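Local atomic coordinates of sugar ABC transporter substrate-binding protein, BlMnBP1 (Bifidobacterium animalis subsp. lactis ATCC 27673, PDB entry 6I5R), a protein that binds beta-manno-oligosaccharides such as mannobiose and probably delivers them to the membrane components of an ABC transporter for uptake. Residues 150-155 and 301-306. Numbering follows the deposited sequence.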
loop_
_atom_site.group_PDB
_atom_site.type_symbol
_atom_site.label_atom_id
_atom_site.label_comp_id
_atom_site.label_asym_id
_atom_site.label_seq_id
_atom_site.Cartn_x
_atom_site.Cartn_y
_atom_site.Cartn_z
ATOM N N ALA A 150 4.317 -4.630 4.064
ATOM C CA ALA A 150 3.820 -5.614 3.117
ATOM C C ALA A 150 4.308 -6.969 3.627
ATOM O O ALA A 150 5.500 -7.154 3.889
ATOM C CB ALA A 150 4.282 -5.303 1.690
ATOM N N GLY A 151 3.380 -7.871 3.825
ATOM C CA GLY A 151 3.681 -9.169 4.405
ATOM C C GLY A 151 2.688 -10.146 3.880
ATOM O O GLY A 151 2.158 -9.995 2.776
ATOM N N ILE A 152 2.437 -11.197 4.651
ATOM C CA ILE A 152 1.444 -12.181 4.252
ATOM C C ILE A 152 0.478 -12.396 5.402
ATOM O O ILE A 152 0.893 -12.678 6.528
ATOM C CB ILE A 152 2.082 -13.511 3.807
ATOM C CG1 ILE A 152 2.961 -13.247 2.562
ATOM C CG2 ILE A 152 0.990 -14.535 3.523
ATOM C CD1 ILE A 152 3.550 -14.488 1.927
ATOM N N VAL A 153 -0.805 -12.271 5.111
ATOM C CA VAL A 153 -1.836 -12.640 6.070
ATOM C C VAL A 153 -2.084 -14.134 5.957
ATOM O O VAL A 153 -2.246 -14.658 4.851
ATOM C CB VAL A 153 -3.139 -11.853 5.819
ATOM C CG1 VAL A 153 -4.210 -12.195 6.891
ATOM C CG2 VAL A 153 -2.877 -10.394 5.793
ATOM N N TYR A 154 -2.150 -14.821 7.102
ATOM C CA TYR A 154 -2.207 -16.272 7.075
ATOM C C TYR A 154 -3.073 -16.757 8.220
ATOM O O TYR A 154 -3.313 -16.044 9.195
ATOM C CB TYR A 154 -0.800 -16.882 7.119
ATOM C CG TYR A 154 -0.103 -16.905 8.456
ATOM C CD1 TYR A 154 0.544 -15.782 8.953
ATOM C CD2 TYR A 154 -0.040 -18.070 9.185
ATOM C CE1 TYR A 154 1.206 -15.829 10.160
ATOM C CE2 TYR A 154 0.607 -18.132 10.377
ATOM C CZ TYR A 154 1.214 -17.025 10.884
ATOM O OH TYR A 154 1.865 -17.154 12.116
ATOM N N ASN A 155 -3.606 -17.948 8.047
ATOM C CA ASN A 155 -4.460 -18.559 9.055
ATOM C C ASN A 155 -3.627 -19.561 9.852
ATOM O O ASN A 155 -3.211 -20.593 9.317
ATOM C CB ASN A 155 -5.670 -19.229 8.416
ATOM C CG ASN A 155 -6.617 -19.801 9.457
ATOM O OD1 ASN A 155 -6.206 -20.610 10.276
ATOM N ND2 ASN A 155 -7.883 -19.356 9.448
ATOM N N GLY A 301 -2.956 -14.472 11.533
ATOM C CA GLY A 301 -1.610 -14.047 11.824
ATOM C C GLY A 301 -1.055 -13.229 10.669
ATOM O O GLY A 301 -1.665 -13.090 9.614
ATOM N N TYR A 302 0.122 -12.685 10.892
ATOM C CA TYR A 302 0.763 -11.850 9.889
ATOM C C TYR A 302 2.243 -12.186 9.904
ATOM O O TYR A 302 2.868 -12.187 10.965
ATOM C CB TYR A 302 0.510 -10.369 10.182
ATOM C CG TYR A 302 0.988 -9.475 9.099
ATOM C CD1 TYR A 302 0.399 -9.476 7.841
ATOM C CD2 TYR A 302 2.001 -8.592 9.347
ATOM C CE1 TYR A 302 0.872 -8.611 6.840
ATOM C CE2 TYR A 302 2.471 -7.754 8.372
ATOM C CZ TYR A 302 1.898 -7.748 7.146
ATOM O OH TYR A 302 2.447 -6.847 6.243
ATOM N N MET A 303 2.785 -12.527 8.747
ATOM C CA MET A 303 4.174 -12.928 8.665
ATOM C C MET A 303 4.909 -12.110 7.628
ATOM O O MET A 303 4.303 -11.561 6.698
ATOM C CB MET A 303 4.303 -14.408 8.297
ATOM C CG MET A 303 3.608 -14.772 7.009
ATOM S SD MET A 303 3.981 -16.486 6.631
ATOM C CE MET A 303 5.219 -16.234 5.421
ATOM N N PRO A 304 6.224 -12.035 7.742
ATOM C CA PRO A 304 7.013 -11.415 6.676
ATOM C C PRO A 304 6.871 -12.202 5.386
ATOM O O PRO A 304 6.617 -13.407 5.395
ATOM C CB PRO A 304 8.445 -11.456 7.224
ATOM C CG PRO A 304 8.284 -11.698 8.721
ATOM C CD PRO A 304 7.075 -12.534 8.846
ATOM N N PHE A 305 7.021 -11.506 4.268
ATOM C CA PHE A 305 7.114 -12.193 2.991
ATOM C C PHE A 305 8.307 -13.144 3.037
ATOM O O PHE A 305 9.355 -12.797 3.586
ATOM C CB PHE A 305 7.279 -11.200 1.822
ATOM C CG PHE A 305 7.096 -11.845 0.445
ATOM C CD1 PHE A 305 8.185 -12.368 -0.242
ATOM C CD2 PHE A 305 5.845 -11.963 -0.132
ATOM C CE1 PHE A 305 8.029 -12.986 -1.461
ATOM C CE2 PHE A 305 5.687 -12.583 -1.357
ATOM C CZ PHE A 305 6.789 -13.093 -2.028
ATOM N N PRO A 306 8.194 -14.325 2.468
ATOM C CA PRO A 306 9.254 -15.344 2.635
ATOM C C PRO A 306 10.460 -15.168 1.719
ATOM O O PRO A 306 10.750 -15.975 0.851
ATOM C CB PRO A 306 8.497 -16.648 2.355
ATOM C CG PRO A 306 7.409 -16.229 1.393
ATOM C CD PRO A 306 7.007 -14.856 1.774
#
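An antiparallel strand pair in a buried part of the mixed sheet of a periplasmic-binding-protein fold joins 150-155 to 301-306, and its two faces show how one hydrogen-bonded frame can carry quite different side-chain packing. I152 and M303 form a hydrogen-bonded pair, with I152 N to M303 O at 2.8 Å and the return bond from M303 N to I152 O at 2.9 Å, both donors lying in the carbonyl plane. Two residues along, Y154 and G301 repeat the exchange. The bond from G301 N to Y154 O is nearly straight at 175°, whereas Y154 N sits above the plane of the G301 carbonyl.

On the face carrying I152, M303 and Y154, the tyrosine has CG between its backbone N and carbonyl carbon (chi1 77°), which swings the ring across G301 until CE1 lies 3.4 Å from Y302 N. A CB at G301 would collide with this ring. M303 SD rests over one face of the Y154 ring, 4.6 Å from the centroid, a Met-aromatic contact, while I152 CD1 presses tightly on P306 CD at 3.5 Å and also reaches the F305 ring.

The opposite face holds V153 and Y302. V153 CG2 meets the Y302 ring at its edge, and the ring runs on past side-chain-less G151 to bring its hydroxyl to T149 OG1, a hydrogen bond. With only a methyl group in place of the Y302 ring, an alanine here, the packing beside V153 and G151 is likely to lose its filling, and T149 its hydroxyl partner. Helix 286-291 covers V153 and Y302, while V153 and N155 bond through their backbones to strand 277-283. The 150-155 part of the long strand 139-155 thus runs between two antiparallel neighbours, 277-283 and 300-304, an arrangement belonging to the mixed sheet of a solute-binding protein of the PBP clan.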